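FAD:protein FMN transferase (Pseudomonas stutzeri ATCC 14405 = CCUG 16156, PDB 5MGY) probably transfers FMN from FAD onto threonine side chains of target proteins, releasing AMP, with the help of a magnesium ion. Local coordinates at residues V262-T267 and D271-A276; G185-E190 and W199-E204; T275-L280 and I294-V299. All blocks are in the same frame, centred on the assembly; numbering follows the deposited sequence.

Interaction 1 (V262-T267 and D271-A276). With MG (magnesium ion), chain I.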
loop_
_atom_site.group_PDB
_atom_site.type_symbol
_atom_site.label_atom_id
_atom_site.label_comp_id
_atom_site.label_asym_id
_atom_site.label_seq_id
_atom_site.Cartn_x
_atom_site.Cartn_y
_atom_site.Cartn_z
ATOM N N VAL A 262 -1.704 9.063 -2.184
ATOM C CA VAL A 262 -2.754 9.365 -1.222
ATOM C C VAL A 262 -2.179 9.723 0.149
ATOM O O VAL A 262 -1.135 9.233 0.536
ATOM C CB VAL A 262 -3.707 8.183 -1.118
ATOM C CG1 VAL A 262 -4.746 8.348 0.006
ATOM C CG2 VAL A 262 -4.430 8.011 -2.437
ATOM N N ILE A 263 -2.890 10.566 0.874
ATOM C CA ILE A 263 -2.477 11.044 2.159
ATOM C C ILE A 263 -3.655 10.843 3.068
ATOM O O ILE A 263 -4.774 11.292 2.763
ATOM C CB ILE A 263 -1.997 12.535 2.073
ATOM C CG1 ILE A 263 -0.889 12.596 0.983
ATOM C CG2 ILE A 263 -1.536 13.063 3.443
ATOM C CD1 ILE A 263 0.112 13.702 1.083
ATOM N N ASP A 264 -3.398 10.111 4.139
ATOM C CA ASP A 264 -4.380 9.754 5.125
ATOM C C ASP A 264 -3.629 9.545 6.461
ATOM O O ASP A 264 -2.416 9.249 6.491
ATOM C CB ASP A 264 -5.042 8.469 4.671
ATOM C CG ASP A 264 -6.298 8.100 5.474
ATOM O OD1 ASP A 264 -7.350 8.074 4.784
ATOM O OD2 ASP A 264 -6.261 7.766 6.708
ATOM N N LYS A 265 -4.360 9.678 7.554
ATOM C CA LYS A 265 -3.773 9.444 8.864
ATOM C C LYS A 265 -3.392 7.980 9.091
ATOM O O LYS A 265 -2.437 7.687 9.774
ATOM C CB LYS A 265 -4.686 9.952 9.970
ATOM C CG LYS A 265 -5.829 9.070 10.208
ATOM C CD LYS A 265 -6.999 9.746 10.878
ATOM C CE LYS A 265 -8.266 8.943 10.503
ATOM N NZ LYS A 265 -9.412 9.468 11.280
ATOM N N SER A 266 -4.126 7.081 8.485
ATOM C CA SER A 266 -3.770 5.681 8.500
ATOM C C SER A 266 -2.996 5.388 7.243
ATOM O O SER A 266 -3.543 5.506 6.156
ATOM C CB SER A 266 -5.043 4.852 8.523
ATOM O OG SER A 266 -4.753 3.553 8.156
ATOM N N THR A 267 -1.727 5.035 7.384
ATOM C CA THR A 267 -0.898 4.632 6.245
ATOM C C THR A 267 -1.433 3.349 5.577
ATOM O O THR A 267 -1.163 3.096 4.424
ATOM C CB THR A 267 0.498 4.347 6.770
ATOM O OG1 THR A 267 0.858 5.373 7.678
ATOM C CG2 THR A 267 1.496 4.287 5.685
ATOM N N ASP A 271 -2.352 3.140 1.519
ATOM C CA ASP A 271 -1.751 2.114 0.655
ATOM C C ASP A 271 -2.878 1.463 -0.147
ATOM O O ASP A 271 -2.692 1.067 -1.328
ATOM C CB ASP A 271 -0.919 1.110 1.536
ATOM C CG ASP A 271 0.106 0.251 0.744
ATOM O OD1 ASP A 271 0.672 -0.713 1.348
ATOM O OD2 ASP A 271 0.334 0.481 -0.473
ATOM N N GLY A 272 -4.031 1.364 0.532
ATOM C CA GLY A 272 -5.183 0.708 0.007
ATOM C C GLY A 272 -5.855 1.573 -1.036
ATOM O O GLY A 272 -6.048 1.141 -2.188
ATOM N N LEU A 273 -6.225 2.792 -0.621
ATOM C CA LEU A 273 -6.900 3.762 -1.510
ATOM C C LEU A 273 -6.005 4.088 -2.675
ATOM O O LEU A 273 -6.404 4.024 -3.805
ATOM C CB LEU A 273 -7.296 5.025 -0.781
ATOM C CG LEU A 273 -8.319 4.771 0.363
ATOM C CD1 LEU A 273 -8.519 6.050 1.179
ATOM C CD2 LEU A 273 -9.645 4.268 -0.158
ATOM N N SER A 274 -4.767 4.360 -2.425
ATOM C CA SER A 274 -3.814 4.442 -3.518
ATOM C C SER A 274 -3.937 3.314 -4.548
ATOM O O SER A 274 -3.974 3.575 -5.734
ATOM C CB SER A 274 -2.376 4.468 -2.972
ATOM O OG SER A 274 -1.481 4.407 -4.032
ATOM N N THR A 275 -3.975 2.068 -4.093
ATOM C CA THR A 275 -4.154 0.928 -5.025
ATOM C C THR A 275 -5.488 0.994 -5.820
ATOM O O THR A 275 -5.527 0.597 -6.995
ATOM C CB THR A 275 -4.025 -0.432 -4.271
ATOM O OG1 THR A 275 -2.686 -0.575 -3.800
ATOM C CG2 THR A 275 -4.320 -1.630 -5.167
ATOM N N ALA A 276 -6.539 1.454 -5.142
ATOM C CA ALA A 276 -7.898 1.500 -5.666
ATOM C C ALA A 276 -8.034 2.576 -6.736
ATOM O O ALA A 276 -8.724 2.385 -7.769
ATOM C CB ALA A 276 -8.872 1.821 -4.546
HETATM MG MG MG I . -0.606 -0.617 -2.362
#

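Interaction 2 (G185-E190 and W199-E204)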
loop_
_atom_site.group_PDB
_atom_site.type_symbol
_atom_site.label_atom_id
_atom_site.label_comp_id
_atom_site.label_asym_id
_atom_site.label_seq_id
_atom_site.Cartn_x
_atom_site.Cartn_y
_atom_site.Cartn_z
ATOM N N GLY A 185 8.494 2.584 0.314
ATOM C CA GLY A 185 7.836 3.713 -0.277
ATOM C C GLY A 185 6.691 4.279 0.511
ATOM O O GLY A 185 6.546 5.490 0.571
ATOM N N GLU A 186 5.878 3.439 1.128
ATOM C CA GLU A 186 4.869 3.933 2.077
ATOM C C GLU A 186 5.577 4.553 3.276
ATOM O O GLU A 186 6.594 4.059 3.722
ATOM C CB GLU A 186 3.938 2.795 2.582
ATOM C CG GLU A 186 2.817 2.443 1.631
ATOM C CD GLU A 186 3.294 1.954 0.290
ATOM O OE1 GLU A 186 4.367 1.311 0.266
ATOM O OE2 GLU A 186 2.605 2.202 -0.744
ATOM N N LEU A 187 5.021 5.635 3.799
ATOM C CA LEU A 187 5.576 6.271 4.948
ATOM C C LEU A 187 4.627 7.126 5.711
ATOM O O LEU A 187 3.571 7.511 5.235
ATOM C CB LEU A 187 6.797 7.076 4.571
ATOM C CG LEU A 187 6.759 8.299 3.664
ATOM C CD1 LEU A 187 6.187 9.542 4.357
ATOM C CD2 LEU A 187 8.192 8.597 3.182
ATOM N N LYS A 188 5.053 7.431 6.932
ATOM C CA LYS A 188 4.345 8.340 7.799
ATOM C C LYS A 188 5.327 9.064 8.744
ATOM O O LYS A 188 6.352 8.531 9.152
ATOM C CB LYS A 188 3.270 7.576 8.539
ATOM C CG LYS A 188 2.479 8.406 9.507
ATOM C CD LYS A 188 1.287 7.663 10.102
ATOM C CE LYS A 188 0.647 8.567 11.158
ATOM N NZ LYS A 188 -0.411 8.041 12.029
ATOM N N ALA A 189 5.010 10.294 9.079
ATOM C CA ALA A 189 5.816 11.010 10.007
ATOM C C ALA A 189 4.967 11.799 10.956
ATOM O O ALA A 189 3.826 12.151 10.639
ATOM C CB ALA A 189 6.769 11.940 9.256
ATOM N N GLU A 190 5.571 12.109 12.105
ATOM C CA GLU A 190 4.916 12.894 13.163
ATOM C C GLU A 190 5.917 13.647 14.003
ATOM O O GLU A 190 7.092 13.349 13.980
ATOM C CB GLU A 190 4.125 11.976 14.047
ATOM C CG GLU A 190 3.184 12.668 14.984
ATOM C CD GLU A 190 1.996 11.824 15.312
ATOM O OE1 GLU A 190 1.166 12.347 16.063
ATOM O OE2 GLU A 190 1.887 10.646 14.849
ATOM N N TRP A 199 8.990 17.330 9.333
ATOM C CA TRP A 199 9.254 16.263 8.397
ATOM C C TRP A 199 8.579 16.585 7.030
ATOM O O TRP A 199 7.409 16.947 6.939
ATOM C CB TRP A 199 8.719 14.953 8.959
ATOM C CG TRP A 199 9.317 14.544 10.291
ATOM C CD1 TRP A 199 8.686 14.584 11.502
ATOM C CD2 TRP A 199 10.611 13.978 10.521
ATOM N NE1 TRP A 199 9.510 14.109 12.469
ATOM C CE2 TRP A 199 10.694 13.712 11.899
ATOM C CE3 TRP A 199 11.673 13.612 9.688
ATOM C CZ2 TRP A 199 11.829 13.145 12.489
ATOM C CZ3 TRP A 199 12.800 13.055 10.261
ATOM C CH2 TRP A 199 12.879 12.846 11.665
ATOM N N ARG A 200 9.337 16.432 5.963
ATOM C CA ARG A 200 8.845 16.736 4.649
ATOM C C ARG A 200 9.055 15.612 3.669
ATOM O O ARG A 200 10.108 14.928 3.683
ATOM C CB ARG A 200 9.622 17.923 4.131
ATOM C CG ARG A 200 9.634 19.141 5.044
ATOM C CD ARG A 200 10.325 20.271 4.316
ATOM N NE ARG A 200 9.535 21.480 4.464
ATOM C CZ ARG A 200 9.923 22.547 5.146
ATOM N NH1 ARG A 200 11.114 22.571 5.767
ATOM N NH2 ARG A 200 9.103 23.583 5.237
ATOM N N ILE A 201 8.073 15.422 2.805
ATOM C CA ILE A 201 8.237 14.511 1.698
ATOM C C ILE A 201 8.048 15.353 0.409
ATOM O O ILE A 201 7.456 16.460 0.407
ATOM C CB ILE A 201 7.299 13.261 1.859
ATOM C CG1 ILE A 201 7.670 12.071 0.939
ATOM C CG2 ILE A 201 5.847 13.614 1.578
ATOM C CD1 ILE A 201 9.090 11.508 1.022
ATOM N N ALA A 202 8.601 14.817 -0.680
ATOM C CA ALA A 202 8.378 15.320 -2.045
ATOM C C ALA A 202 7.485 14.370 -2.859
ATOM O O ALA A 202 7.771 13.167 -2.946
ATOM C CB ALA A 202 9.721 15.456 -2.750
ATOM N N ILE A 203 6.427 14.900 -3.468
ATOM C CA ILE A 203 5.695 14.152 -4.455
ATOM C C ILE A 203 6.208 14.606 -5.818
ATOM O O ILE A 203 6.333 15.832 -6.046
ATOM C CB ILE A 203 4.204 14.405 -4.315
ATOM C CG1 ILE A 203 3.755 13.961 -2.927
ATOM C CG2 ILE A 203 3.443 13.622 -5.383
ATOM C CD1 ILE A 203 2.473 14.560 -2.408
ATOM N N GLU A 204 6.495 13.635 -6.701
ATOM C CA GLU A 204 6.875 13.953 -8.082
ATOM C C GLU A 204 5.682 14.519 -8.885
ATOM O O GLU A 204 4.528 14.042 -8.772
ATOM C CB GLU A 204 7.450 12.729 -8.809
ATOM C CG GLU A 204 8.819 12.264 -8.352
ATOM C CD GLU A 204 9.886 13.332 -8.527
ATOM O OE1 GLU A 204 10.270 13.686 -9.673
ATOM O OE2 GLU A 204 10.331 13.825 -7.503
#

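Interaction 3 (T275-L280 and I294-V299). With MG (magnesium ion), chain I.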
loop_
_atom_site.group_PDB
_atom_site.type_symbol
_atom_site.label_atom_id
_atom_site.label_comp_id
_atom_site.label_asym_id
_atom_site.label_seq_id
_atom_site.Cartn_x
_atom_site.Cartn_y
_atom_site.Cartn_z
ATOM N N THR A 275 -3.975 2.068 -4.093
ATOM C CA THR A 275 -4.154 0.928 -5.025
ATOM C C THR A 275 -5.488 0.994 -5.820
ATOM O O THR A 275 -5.527 0.597 -6.995
ATOM C CB THR A 275 -4.025 -0.432 -4.271
ATOM O OG1 THR A 275 -2.686 -0.575 -3.800
ATOM C CG2 THR A 275 -4.320 -1.630 -5.167
ATOM N N ALA A 276 -6.539 1.454 -5.142
ATOM C CA ALA A 276 -7.898 1.500 -5.666
ATOM C C ALA A 276 -8.034 2.576 -6.736
ATOM O O ALA A 276 -8.724 2.385 -7.769
ATOM C CB ALA A 276 -8.872 1.821 -4.546
ATOM N N LEU A 277 -7.396 3.713 -6.459
ATOM C CA LEU A 277 -7.402 4.850 -7.364
ATOM C C LEU A 277 -6.675 4.500 -8.640
ATOM O O LEU A 277 -7.141 4.864 -9.700
ATOM C CB LEU A 277 -6.795 6.102 -6.704
ATOM C CG LEU A 277 -7.681 6.636 -5.609
ATOM C CD1 LEU A 277 -7.136 7.944 -5.076
ATOM C CD2 LEU A 277 -9.134 6.808 -6.094
ATOM N N MET A 278 -5.579 3.762 -8.550
ATOM C CA MET A 278 -4.837 3.337 -9.731
ATOM C C MET A 278 -5.612 2.264 -10.519
ATOM O O MET A 278 -5.409 2.119 -11.732
ATOM C CB MET A 278 -3.465 2.810 -9.332
ATOM C CG MET A 278 -2.694 2.083 -10.428
ATOM S SD MET A 278 -2.257 3.075 -11.861
ATOM C CE MET A 278 -0.886 4.001 -11.224
ATOM N N VAL A 279 -6.445 1.480 -9.839
ATOM C CA VAL A 279 -7.300 0.591 -10.556
ATOM C C VAL A 279 -8.238 1.475 -11.341
ATOM O O VAL A 279 -8.362 1.306 -12.529
ATOM C CB VAL A 279 -8.067 -0.382 -9.621
ATOM C CG1 VAL A 279 -9.242 -1.081 -10.336
ATOM C CG2 VAL A 279 -7.064 -1.375 -9.011
ATOM N N LEU A 280 -8.870 2.420 -10.669
ATOM C CA LEU A 280 -10.039 3.135 -11.218
ATOM C C LEU A 280 -9.681 3.988 -12.429
ATOM O O LEU A 280 -10.469 4.106 -13.373
ATOM C CB LEU A 280 -10.747 4.017 -10.133
ATOM C CG LEU A 280 -11.701 3.279 -9.187
ATOM C CD1 LEU A 280 -12.148 4.212 -8.071
ATOM C CD2 LEU A 280 -12.888 2.691 -9.947
ATOM N N ILE A 294 -10.950 12.176 -0.240
ATOM C CA ILE A 294 -9.620 11.659 -0.108
ATOM C C ILE A 294 -8.653 12.752 -0.542
ATOM O O ILE A 294 -8.897 13.437 -1.534
ATOM C CB ILE A 294 -9.434 10.420 -0.978
ATOM C CG1 ILE A 294 -10.386 9.327 -0.491
ATOM C CG2 ILE A 294 -7.987 9.955 -0.943
ATOM C CD1 ILE A 294 -10.499 8.138 -1.440
ATOM N N ALA A 295 -7.561 12.897 0.208
ATOM C CA ALA A 295 -6.504 13.741 -0.224
ATOM C C ALA A 295 -5.628 12.925 -1.194
ATOM O O ALA A 295 -4.996 11.932 -0.802
ATOM C CB ALA A 295 -5.711 14.244 0.961
ATOM N N ALA A 296 -5.618 13.323 -2.458
ATOM C CA ALA A 296 -4.876 12.586 -3.474
ATOM C C ALA A 296 -4.304 13.506 -4.563
ATOM O O ALA A 296 -4.877 14.565 -4.838
ATOM C CB ALA A 296 -5.795 11.554 -4.113
ATOM N N PHE A 297 -3.220 13.061 -5.197
ATOM C CA PHE A 297 -2.486 13.807 -6.216
ATOM C C PHE A 297 -2.190 12.839 -7.362
ATOM O O PHE A 297 -1.369 11.927 -7.213
ATOM C CB PHE A 297 -1.185 14.318 -5.602
ATOM C CG PHE A 297 -0.316 15.120 -6.527
ATOM C CD1 PHE A 297 -0.414 16.530 -6.502
ATOM C CD2 PHE A 297 0.618 14.515 -7.378
ATOM C CE1 PHE A 297 0.395 17.320 -7.316
ATOM C CE2 PHE A 297 1.422 15.303 -8.199
ATOM C CZ PHE A 297 1.297 16.705 -8.185
ATOM N N PHE A 298 -2.856 13.030 -8.490
ATOM C CA PHE A 298 -2.756 12.156 -9.648
ATOM C C PHE A 298 -1.704 12.563 -10.691
ATOM O O PHE A 298 -1.466 13.719 -10.872
ATOM C CB PHE A 298 -4.090 12.171 -10.352
ATOM C CG PHE A 298 -5.190 11.602 -9.577
ATOM C CD1 PHE A 298 -5.775 10.398 -9.960
ATOM C CD2 PHE A 298 -5.664 12.239 -8.461
ATOM C CE1 PHE A 298 -6.809 9.851 -9.230
ATOM C CE2 PHE A 298 -6.703 11.685 -7.734
ATOM C CZ PHE A 298 -7.276 10.492 -8.112
ATOM N N VAL A 299 -1.063 11.606 -11.364
ATOM C CA VAL A 299 -0.162 11.906 -12.467
ATOM C C VAL A 299 -0.639 11.176 -13.711
ATOM O O VAL A 299 -0.436 9.972 -13.880
ATOM C CB VAL A 299 1.302 11.574 -12.171
ATOM C CG1 VAL A 299 2.189 12.040 -13.304
ATOM C CG2 VAL A 299 1.739 12.327 -10.934
HETATM MG MG MG I . -0.606 -0.617 -2.362
#

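Interaction 1 (V262-T267 and D271-A276)
Asp271 meets Thr267 through the backbone and carries that link on to a bound magnesium ion. Its N donates to Thr267 O over 3.1 Å, the first-turn bond of helix 267-292. From there the side chain can be followed outward. Asp271 CB passes 3.5 Å from Thr267 O. CG stands anti to the backbone N (chi1 -162°), which carries the carboxylate toward the metal. Asp271 OD2 then coordinates magnesium at 2.4 Å, while OD1 accepts a hydrogen bond from Gly161 N, so a ligand on each oxygen holds the carboxylate against turning about CB-CG. One turn on, Thr275 OG1 binds the same ion at 2.5 Å and also donates to Asp271 O. Asp271 O thus accepts from both OG1 and N of Thr275. Ser157 O completes the three protein ligands of the magnesium. Aspartate supplies a hard anionic oxygen suited to magnesium, and threonine a short hydroxyl that can reach the ion and its own helix together.

The apolar half of the contact rests on Val262. Its CG2 lies 3.7 Å from Ser274 N, and CG1 packs against CB of Leu273, so a compact branched residue fills the space beside the helix backbone. Between strand and helix the chain turns sharply: Asp264 OD2 accepts from Ser266 N in an Asx turn, and Ser266, at the N-cap, offers OG to Arg269 N. Strand 257-264, running between 222-227 and 295-301 in the large antiparallel sheet, thus has its own following helix folded back over it, with helix 159-173 flanking Thr267 and Asp271.

Interaction 2 (G185-E190 and W199-E204)
Leu187 and Ile201 reach toward each other tip to tip, CD2 of the leucine lying 3.7 Å from CD1 of the isoleucine. Both conformations serve this meeting. Leu187 holds CG between its backbone N and carbonyl carbon (chi1 65°), a less usual choice for leucine that swings the isobutyl end across to the other strand. Ile201 has CG1 anti to the backbone N (chi1 -165°), and its ethyl branch, ending in CD1, spans the distance.

Two residues on from Leu187 and two back from Ile201, the backbones are closer. Ala189 has only a methyl to offer, and its CB sits 3.6 Å from CB of Trp199, close to the root of the indole; a small residue suits this spot because the tryptophan fills the rest. With CG beside its own backbone N (chi1 -59°), Trp199 turns its ring so that the edge bearing NE1 comes beside Glu190 O, near the ring plane, at 3.0 Å. NE1 donates to Ser178 OG. With an alanine here the CB-CB touch could remain, but losing the indole would probably open a gap beside Ala189 and Leu180 and leave Ser178 OG without its donor. Glu190 itself directs its CB away and forms a salt bridge with Lys172.

The strand axes approach to 7.7 Å, and the two strands lie in different sheets: 186-190 in the large one, 199-205 in a two-stranded hairpin with 213-219. Leu219 and Leu180 extend the apolar patch. Because side-chain carbon carries most of the contact, with the polar NE1 satisfied at its margin, the hairpin's hold here is chiefly hydrophobic.

Interaction 3 (T275-L280 and I294-V299)
This is a small, wholly apolar packing contact between a helix and a strand of the sheet it covers, buried within the protein, and a single leucine carries it. Leu277, on helix 267-292, directs its CB toward strand 295-301 and ends between two residues on the near face of that strand. CG lies beside the backbone N (chi1 -69°), and chi2 is close to fully extended, so CD1 becomes the leading atom. That methyl, Leu277 CD1, lies 4.0 Å from Ala296 CB and equally 4.0 Å from Phe298 CZ.

The two partners reach it differently. Ala296 directs its methyl toward the helix, and such a short side chain leaves room for the leucine to come in over the strand. Phe298 starts from a CB that is not aimed at the helix; with CG beside its own backbone N (chi1 -65°), the ring swings round and brings its far carbon, CZ, to the leucine. Leu277 and Phe298 cross at about a right angle, and the methyl meets the ring obliquely.

In the fold, helix 267-292 is the long connection between strands 257-264 and 295-301, antiparallel neighbours in the large sheet, and it lies back over the pair it joins. Leu277 accordingly spans both strands, touching Val260 and Val262 as well, and also meets Leu288 later in its own helix. Phe298 rests on Leu257 of the adjoining strand. Ile294, just before the strand, turns toward the helix and packs on Leu273 and Ala289. The helix also serves the metal site: Thr275, two residues before Leu277, faces a different side, toward the magnesium.

All three contacts are largely buried and reach the same antiparallel sheet, but their chemistry changes with position. Interactions 1 and 3 share helix 267-292 and rest on neighbouring strands; Val262 CG2 touches Leu277 CD1 at 3.8 Å, so their apolar parts are continuous. Interaction 1 adds metal ligands and capping bonds at the helix start, whereas interaction 3 is purely hydrocarbon. Interaction 2 lies farther from the chain centre, has more partly exposed residues, and joins the hairpin to the sheet without the helix. It still meets both others: Lys188 NZ approaches Lys265 O at 3.1 Å, and Ile203 packs against Phe297 on the strand of interaction 3.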